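Local coordinates for regulatory protein YycH-like domain-containing protein (Eubacterium rectale, PDB 5COZ) that is of unknown function but carries a YycH-like domain, consistent with a regulatory role, and binds a sodium ion in the crystal, at residues A[123-136]-A[247-260]. Residues are numbered along the deposited sequence; the frame is centred on the assembly and turned at random.
Sequences DSALAETHDGKLAV and AMDEKGISFLDIPP
The ring of Phe255 is clasped between two aliphatic side chains: Val136 CG1 sits over one face, 3.8 Å from the Phe255 ring centroid, and Leu126 CD1 over the opposite one, both making CH-pi contacts displaced toward the rim. Phe255 rises from the sheet face it shares with Leu126, Glu128 and Asp257, and its CG, anti to the backbone N (chi1 -176°), swings the ring in between Leu126 and Val136. Glu128 OE1 comes obliquely to within 3.4 Å of Phe255 CE2. Were Phe255 replaced by an alanine, Val136 CG1 and Leu126 CD1 would probably face a gap where the ring now lies. Beneath the ring, strands 125-128 and 252-258 pair antiparallel within a larger antiparallel sheet, and helix 130-136 folds back over them directly after the first strand. Ala127 and Leu256 form a hydrogen-bonded pair through reciprocal backbone bonds, whereas Ala125 N reaches Ile258 O only weakly. On the other face, Ala127 and Leu256 pack against Leu83 of helix 73-87. On its other edge strand 252-258 forms a hairpin with strand 244-249, where Ser254 and Phe255 both face Ala247 in a classic beta bulge. Ser254 O accepts a hydrogen bond from Thr129 N (2.9 Å) and takes a CA-H...O contact from Gly132 CA (3.3 Å); a side chain at Gly132 would collide with this carbonyl. Thr129 OG1 N-caps the helix by accepting from Gly132 N, and a water bridges Thr129 OG1 and Asp249 OD2. A second water joins Asp249 OD2 to Asp131 OD2, which also forms a long salt bridge with Lys251 NZ (3.4 Å).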
ATOM      1  N   ASP A 123      10.817  -2.990 -12.366  1.00 11.18           N
ATOM      2  CA  ASP A 123      10.307  -2.917 -11.002  1.00 11.38           C
ATOM      3  C   ASP A 123       8.797  -2.788 -10.925  1.00 14.67           C
ATOM      4  O   ASP A 123       8.272  -2.300  -9.916  1.00 14.49           O
ATOM      5  CB  ASP A 123      10.951  -1.721 -10.276  1.00 12.97           C
ATOM      6  CG  ASP A 123      10.598  -0.372 -10.884  1.00 17.01           C
ATOM      7  OD1 ASP A 123      10.080  -0.343 -12.028  1.00 17.21           O
ATOM      8  OD2 ASP A 123      10.869   0.660 -10.237  1.00 22.96           O
ATOM      9  N   SER A 124       8.095  -3.217 -11.987  1.00 11.16           N
ATOM     10  CA  SER A 124       6.641  -3.171 -11.976  0.50 11.19           C
ATOM     11  C   SER A 124       6.087  -4.111 -13.017  1.00 12.32           C
ATOM     12  O   SER A 124       6.747  -4.398 -14.002  1.00 10.93           O
ATOM     13  CB  SER A 124       6.130  -1.750 -12.223  0.50 16.04           C
ATOM     14  OG  SER A 124       6.442  -1.287 -13.524  0.50 21.87           O
ATOM     15  N   ALA A 125       4.889  -4.616 -12.756  1.00 10.26           N
ATOM     16  CA  ALA A 125       4.201  -5.473 -13.698  1.00  9.50           C
ATOM     17  C   ALA A 125       2.735  -5.138 -13.589  1.00 12.31           C
ATOM     18  O   ALA A 125       2.216  -4.956 -12.476  1.00 13.13           O
ATOM     19  CB  ALA A 125       4.470  -6.950 -13.448  1.00 10.89           C
ATOM     20  N   LEU A 126       2.073  -4.999 -14.732  1.00  9.92           N
ATOM     21  CA  LEU A 126       0.655  -4.665 -14.726  1.00 10.12           C
ATOM     22  C   LEU A 126      -0.092  -5.514 -15.735  1.00 12.14           C
ATOM     23  O   LEU A 126       0.246  -5.480 -16.921  1.00 13.04           O
ATOM     24  CB  LEU A 126       0.457  -3.170 -15.054  1.00 10.66           C
ATOM     25  CG  LEU A 126      -1.011  -2.666 -15.189  1.00 14.31           C
ATOM     26  CD1 LEU A 126      -1.747  -2.759 -13.846  1.00 14.85           C
ATOM     27  CD2 LEU A 126      -1.068  -1.232 -15.701  1.00 16.42           C
ATOM     28  N   ALA A 127      -1.119  -6.233 -15.287  1.00  8.94           N
ATOM     29  CA  ALA A 127      -2.025  -6.962 -16.168  1.00  9.99           C
ATOM     30  C   ALA A 127      -3.417  -6.344 -16.005  1.00 11.29           C
ATOM     31  O   ALA A 127      -3.851  -6.104 -14.878  1.00 10.22           O
ATOM     32  CB  ALA A 127      -2.049  -8.449 -15.850  1.00 11.19           C
ATOM     33  N   GLU A 128      -4.097  -6.043 -17.091  1.00  9.84           N
ATOM     34  CA  GLU A 128      -5.436  -5.457 -16.941  1.00 10.50           C
ATOM     35  C   GLU A 128      -6.324  -5.733 -18.121  1.00 14.58           C
ATOM     36  O   GLU A 128      -5.854  -5.864 -19.246  1.00 13.18           O
ATOM     37  CB  GLU A 128      -5.360  -3.933 -16.705  1.00 11.66           C
ATOM     38  CG  GLU A 128      -4.690  -3.134 -17.813  1.00 16.85           C
ATOM     39  CD  GLU A 128      -4.394  -1.676 -17.517  1.00 17.97           C
ATOM     40  OE1 GLU A 128      -4.663  -1.205 -16.389  1.00 20.45           O
ATOM     41  OE2 GLU A 128      -3.904  -0.990 -18.440  1.00 22.82           O
ATOM     42  N   THR A 129      -7.622  -5.823 -17.847  1.00 11.39           N
ATOM     43  CA  THR A 129      -8.647  -5.861 -18.883  1.00 11.67           C
ATOM     44  C   THR A 129      -9.021  -4.426 -19.151  1.00 14.20           C
ATOM     45  O   THR A 129      -8.675  -3.543 -18.360  1.00 13.51           O
ATOM     46  CB  THR A 129      -9.875  -6.687 -18.472  1.00 14.24           C
ATOM     47  OG1 THR A 129     -10.535  -5.997 -17.392  1.00 11.80           O
ATOM     48  CG2 THR A 129      -9.531  -8.120 -18.107  1.00 13.23           C
ATOM     49  N   HIS A 130      -9.737  -4.171 -20.267  1.00 13.61           N
ATOM     50  CA  HIS A 130     -10.172  -2.811 -20.557  1.00 14.44           C
ATOM     51  C   HIS A 130     -11.081  -2.281 -19.410  1.00 15.89           C
ATOM     52  O   HIS A 130     -10.875  -1.174 -18.927  1.00 15.43           O
ATOM     53  CB  HIS A 130     -10.909  -2.799 -21.906  1.00 17.15           C
ATOM     54  CG  HIS A 130     -11.515  -1.478 -22.254  1.00 21.97           C
ATOM     55  ND1 HIS A 130     -10.730  -0.383 -22.563  1.00 23.87           N
ATOM     56  CD2 HIS A 130     -12.819  -1.112 -22.300  1.00 24.55           C
ATOM     57  CE1 HIS A 130     -11.574   0.609 -22.796  1.00 24.07           C
ATOM     58  NE2 HIS A 130     -12.841   0.220 -22.640  1.00 24.63           N
ATOM     59  N   ASP A 131     -12.017  -3.109 -18.920  1.00 13.26           N
ATOM     60  CA  ASP A 131     -12.901  -2.704 -17.821  1.00 12.40           C
ATOM     61  C   ASP A 131     -12.110  -2.486 -16.506  1.00 13.88           C
ATOM     62  O   ASP A 131     -12.379  -1.535 -15.769  1.00 13.22           O
ATOM     63  CB  ASP A 131     -14.005  -3.743 -17.583  1.00 12.80           C
ATOM     64  CG  ASP A 131     -15.024  -3.863 -18.708  1.00 16.97           C
ATOM     65  OD1 ASP A 131     -14.998  -3.015 -19.631  1.00 18.78           O
ATOM     66  OD2 ASP A 131     -15.862  -4.800 -18.655  1.00 19.18           O
ATOM     67  N   GLY A 132     -11.121  -3.331 -16.248  1.00 11.35           N
ATOM     68  CA  GLY A 132     -10.299  -3.197 -15.045  1.00 10.29           C
ATOM     69  C   GLY A 132      -9.480  -1.919 -15.064  1.00 12.10           C
ATOM     70  O   GLY A 132      -9.423  -1.178 -14.084  1.00 11.14           O
ATOM     71  N   LYS A 133      -8.857  -1.646 -16.202  1.00 11.01           N
ATOM     72  CA  LYS A 133      -8.120  -0.395 -16.423  1.00 11.52           C
ATOM     73  C   LYS A 133      -9.010   0.826 -16.096  1.00 12.66           C
ATOM     74  O   LYS A 133      -8.601   1.707 -15.330  1.00 12.71           O
ATOM     75  CB  LYS A 133      -7.651  -0.316 -17.886  1.00 13.10           C
ATOM     76  CG  LYS A 133      -6.802   0.922 -18.158  1.00 20.22           C
ATOM     77  CD  LYS A 133      -6.292   0.949 -19.590  1.00 28.85           C
ATOM     78  CE  LYS A 133      -7.130   1.776 -20.497  1.00 44.63           C
ATOM     79  NZ  LYS A 133      -6.424   2.043 -21.780  1.00 56.56           N
ATOM     80  N   LEU A 134     -10.228   0.863 -16.662  1.00 12.45           N
ATOM     81  CA  LEU A 134     -11.084   2.025 -16.428  1.00 12.92           C
ATOM     82  C   LEU A 134     -11.602   2.085 -14.991  1.00 13.89           C
ATOM     83  O   LEU A 134     -11.675   3.178 -14.426  1.00 13.18           O
ATOM     84  CB  LEU A 134     -12.235   2.068 -17.406  1.00 13.39           C
ATOM     85  CG  LEU A 134     -11.856   2.110 -18.913  1.00 18.99           C
ATOM     86  CD1 LEU A 134     -13.061   2.389 -19.730  1.00 18.92           C
ATOM     87  CD2 LEU A 134     -10.794   3.185 -19.235  1.00 23.02           C
ATOM     88  N   ALA A 135     -11.917   0.928 -14.381  1.00 12.23           N
ATOM     89  CA  ALA A 135     -12.367   0.946 -12.990  1.00 11.03           C
ATOM     90  C   ALA A 135     -11.304   1.459 -12.032  1.00 12.41           C
ATOM     91  O   ALA A 135     -11.604   2.265 -11.152  1.00 10.58           O
ATOM     92  CB  ALA A 135     -12.795  -0.449 -12.553  1.00 12.45           C
ATOM     93  N   VAL A 136     -10.052   0.986 -12.192  1.00 11.23           N
ATOM     94  CA  VAL A 136      -9.045   1.335 -11.208  1.00 10.99           C
ATOM     95  C   VAL A 136      -8.265   2.605 -11.563  1.00 16.30           C
ATOM     96  O   VAL A 136      -7.784   3.269 -10.644  1.00 17.46           O
ATOM     97  CB  VAL A 136      -8.093   0.110 -11.008  1.00 14.84           C
ATOM     98  CG1 VAL A 136      -7.014   0.384  -9.957  1.00 15.79           C
ATOM     99  CG2 VAL A 136      -8.894  -1.140 -10.644  1.00 14.46           C
ATOM    100  N   ALA A 247      -7.728  -6.567  -8.535  1.00  9.05           N
ATOM    101  CA  ALA A 247      -9.147  -6.214  -8.669  1.00  8.75           C
ATOM    102  C   ALA A 247      -9.888  -7.293  -9.404  1.00 10.65           C
ATOM    103  O   ALA A 247      -9.291  -7.976 -10.250  1.00 10.00           O
ATOM    104  CB  ALA A 247      -9.303  -4.901  -9.403  1.00 10.20           C
HETATM  105  N   MSE A 248     -11.190  -7.428  -9.122  1.00  7.99           N
HETATM  106  CA  MSE A 248     -12.001  -8.410  -9.836  0.50  6.61           C
HETATM  107  C   MSE A 248     -13.426  -7.930 -10.006  1.00 10.32           C
HETATM  108  O   MSE A 248     -13.959  -7.213  -9.155  1.00  9.81           O
HETATM  109  CB  MSE A 248     -11.986  -9.763  -9.133  0.50  7.99           C
HETATM  110  CG  MSE A 248     -12.467  -9.688  -7.709  0.50  9.81           C
HETATM  111 SE   MSE A 248     -11.955 -11.226  -6.675  0.38 13.79          SE
HETATM  112  CE  MSE A 248     -10.103 -10.981  -6.512  0.50 11.36           C
ATOM    113  N   ASP A 249     -14.019  -8.293 -11.126  1.00  9.32           N
ATOM    114  CA  ASP A 249     -15.392  -7.955 -11.453  1.00  8.80           C
ATOM    115  C   ASP A 249     -16.098  -9.286 -11.737  1.00 12.80           C
ATOM    116  O   ASP A 249     -15.532 -10.352 -11.468  1.00 12.06           O
ATOM    117  CB  ASP A 249     -15.450  -6.950 -12.614  1.00  9.66           C
ATOM    118  CG  ASP A 249     -14.723  -7.371 -13.880  1.00 14.19           C
ATOM    119  OD1 ASP A 249     -14.606  -8.606 -14.127  1.00 13.70           O
ATOM    120  OD2 ASP A 249     -14.318  -6.476 -14.652  1.00 15.51           O
ATOM    121  N   GLU A 250     -17.323  -9.249 -12.292  1.00 11.23           N
ATOM    122  CA  GLU A 250     -18.082 -10.477 -12.547  1.00 12.30           C
ATOM    123  C   GLU A 250     -17.390 -11.419 -13.556  1.00 16.39           C
ATOM    124  O   GLU A 250     -17.749 -12.604 -13.620  1.00 16.93           O
ATOM    125  CB  GLU A 250     -19.502 -10.117 -13.015  1.00 14.38           C
ATOM    126  CG  GLU A 250     -19.541  -9.426 -14.372  1.00 20.73           C
ATOM    127  CD  GLU A 250     -20.924  -9.149 -14.931  1.00 47.42           C
ATOM    128  OE1 GLU A 250     -21.912  -9.196 -14.163  1.00 38.73           O
ATOM    129  OE2 GLU A 250     -21.009  -8.839 -16.140  1.00 40.25           O
ATOM    130  N   LYS A 251     -16.428 -10.900 -14.329  1.00 14.18           N
ATOM    131  CA  LYS A 251     -15.684 -11.693 -15.324  1.00 15.79           C
ATOM    132  C   LYS A 251     -14.413 -12.321 -14.725  1.00 21.18           C
ATOM    133  O   LYS A 251     -13.761 -13.131 -15.395  1.00 23.01           O
ATOM    134  CB  LYS A 251     -15.351 -10.836 -16.548  1.00 18.42           C
ATOM    135  CG  LYS A 251     -16.596 -10.494 -17.379  1.00 23.11           C
ATOM    136  CD  LYS A 251     -16.257  -9.639 -18.585  1.00 35.19           C
ATOM    137  CE  LYS A 251     -17.277  -8.563 -18.836  1.00 58.73           C
ATOM    138  NZ  LYS A 251     -16.896  -7.708 -19.992  1.00 72.45           N
ATOM    139  N   GLY A 252     -14.096 -11.994 -13.467  1.00 14.24           N
ATOM    140  CA  GLY A 252     -12.904 -12.509 -12.798  1.00 12.76           C
ATOM    141  C   GLY A 252     -11.905 -11.391 -12.551  1.00 13.70           C
ATOM    142  O   GLY A 252     -12.288 -10.210 -12.549  1.00 11.99           O
ATOM    143  N   ILE A 253     -10.614 -11.729 -12.352  1.00 11.38           N
ATOM    144  CA  ILE A 253      -9.571 -10.738 -12.127  0.60 11.31           C
ATOM    145  C   ILE A 253      -9.551  -9.770 -13.311  1.00 13.37           C
ATOM    146  O   ILE A 253      -9.551 -10.215 -14.458  1.00 13.98           O
ATOM    147  CB  ILE A 253      -8.184 -11.418 -11.914  0.60 14.17           C
ATOM    148  CG1 ILE A 253      -8.224 -12.498 -10.787  0.60 15.87           C
ATOM    149  CG2 ILE A 253      -7.041 -10.395 -11.707  0.60 13.80           C
ATOM    150  CD1 ILE A 253      -8.494 -12.010  -9.393  0.60 25.66           C
ATOM    151  N   SER A 254      -9.535  -8.471 -13.040  1.00  9.57           N
ATOM    152  CA  SER A 254      -9.549  -7.468 -14.095  1.00  9.30           C
ATOM    153  C   SER A 254      -8.351  -6.521 -14.051  1.00 11.68           C
ATOM    154  O   SER A 254      -8.158  -5.753 -14.985  1.00 11.09           O
ATOM    155  CB  SER A 254     -10.835  -6.649 -13.958  1.00 10.44           C
ATOM    156  OG  SER A 254     -10.810  -5.996 -12.692  1.00 11.21           O
ATOM    157  N   PHE A 255      -7.560  -6.543 -12.969  1.00 10.09           N
ATOM    158  CA  PHE A 255      -6.443  -5.623 -12.794  1.00  9.70           C
ATOM    159  C   PHE A 255      -5.499  -6.206 -11.775  1.00 10.96           C
ATOM    160  O   PHE A 255      -5.943  -6.635 -10.710  1.00 11.24           O
ATOM    161  CB  PHE A 255      -6.996  -4.256 -12.318  1.00 10.39           C
ATOM    162  CG  PHE A 255      -5.988  -3.147 -12.185  1.00 11.36           C
ATOM    163  CD1 PHE A 255      -5.247  -2.997 -11.018  1.00 12.42           C
ATOM    164  CD2 PHE A 255      -5.832  -2.207 -13.193  1.00 11.46           C
ATOM    165  CE1 PHE A 255      -4.335  -1.945 -10.880  1.00 13.44           C
ATOM    166  CE2 PHE A 255      -4.932  -1.143 -13.044  1.00 13.67           C
ATOM    167  CZ  PHE A 255      -4.212  -1.012 -11.882  1.00 12.10           C
ATOM    168  N   LEU A 256      -4.195  -6.269 -12.107  1.00  8.22           N
ATOM    169  CA  LEU A 256      -3.216  -6.856 -11.229  1.00  9.37           C
ATOM    170  C   LEU A 256      -1.961  -6.029 -11.364  1.00  9.98           C
ATOM    171  O   LEU A 256      -1.357  -6.010 -12.441  1.00  9.16           O
ATOM    172  CB  LEU A 256      -2.999  -8.334 -11.640  1.00 11.74           C
ATOM    173  CG  LEU A 256      -2.301  -9.271 -10.680  1.00 19.64           C
ATOM    174  CD1 LEU A 256      -2.912  -9.247  -9.371  1.00 22.97           C
ATOM    175  CD2 LEU A 256      -2.425 -10.704 -11.172  1.00 19.56           C
ATOM    176  N   ASP A 257      -1.625  -5.279 -10.312  1.00  8.41           N
ATOM    177  CA  ASP A 257      -0.467  -4.391 -10.350  1.00  8.04           C
ATOM    178  C   ASP A 257       0.521  -4.816  -9.274  1.00  9.42           C
ATOM    179  O   ASP A 257       0.200  -4.812  -8.072  1.00  8.97           O
ATOM    180  CB  ASP A 257      -0.913  -2.929 -10.149  1.00 10.05           C
ATOM    181  CG  ASP A 257       0.061  -1.871 -10.652  1.00 23.30           C
ATOM    182  OD1 ASP A 257       1.064  -2.241 -11.301  1.00 20.74           O
ATOM    183  OD2 ASP A 257      -0.241  -0.670 -10.498  1.00 32.94           O
ATOM    184  N   ILE A 258       1.717  -5.218  -9.718  1.00  7.70           N
ATOM    185  CA  ILE A 258       2.757  -5.697  -8.824  1.00  6.56           C
ATOM    186  C   ILE A 258       3.743  -4.583  -8.584  1.00  7.85           C
ATOM    187  O   ILE A 258       4.284  -4.037  -9.538  1.00  8.19           O
ATOM    188  CB  ILE A 258       3.474  -6.931  -9.411  1.00  7.82           C
ATOM    189  CG1 ILE A 258       2.462  -8.053  -9.825  1.00  9.19           C
ATOM    190  CG2 ILE A 258       4.543  -7.491  -8.418  1.00  7.64           C
ATOM    191  CD1 ILE A 258       3.168  -9.276 -10.455  1.00 10.71           C
ATOM    192  N   PRO A 259       3.953  -4.226  -7.310  1.00  7.47           N
ATOM    193  CA  PRO A 259       4.917  -3.174  -6.981  1.00  7.47           C
ATOM    194  C   PRO A 259       6.346  -3.707  -6.993  1.00  9.67           C
ATOM    195  O   PRO A 259       6.548  -4.932  -7.117  1.00  8.61           O
ATOM    196  CB  PRO A 259       4.496  -2.802  -5.551  1.00  8.46           C
ATOM    197  CG  PRO A 259       4.093  -4.121  -4.937  1.00 10.96           C
ATOM    198  CD  PRO A 259       3.400  -4.861  -6.090  1.00  7.86           C
ATOM    199  N   PRO A 260       7.355  -2.861  -6.752  1.00  8.43           N
ATOM    200  CA  PRO A 260       8.728  -3.386  -6.634  1.00  8.46           C
ATOM    201  C   PRO A 260       8.844  -4.414  -5.537  1.00  9.39           C
ATOM    202  O   PRO A 260       8.272  -4.261  -4.440  1.00 10.54           O
ATOM    203  CB  PRO A 260       9.557  -2.140  -6.287  1.00  9.80           C
ATOM    204  CG  PRO A 260       8.732  -0.987  -6.849  1.00 12.21           C
ATOM    205  CD  PRO A 260       7.321  -1.397  -6.552  1.00  9.54           C
TER
HETATM  206  O   HOH W   1     -12.826  -7.293 -16.773  1.00 13.32           O
HETATM  207  O   HOH W   2     -16.503  -5.566 -16.045  1.00 18.44           O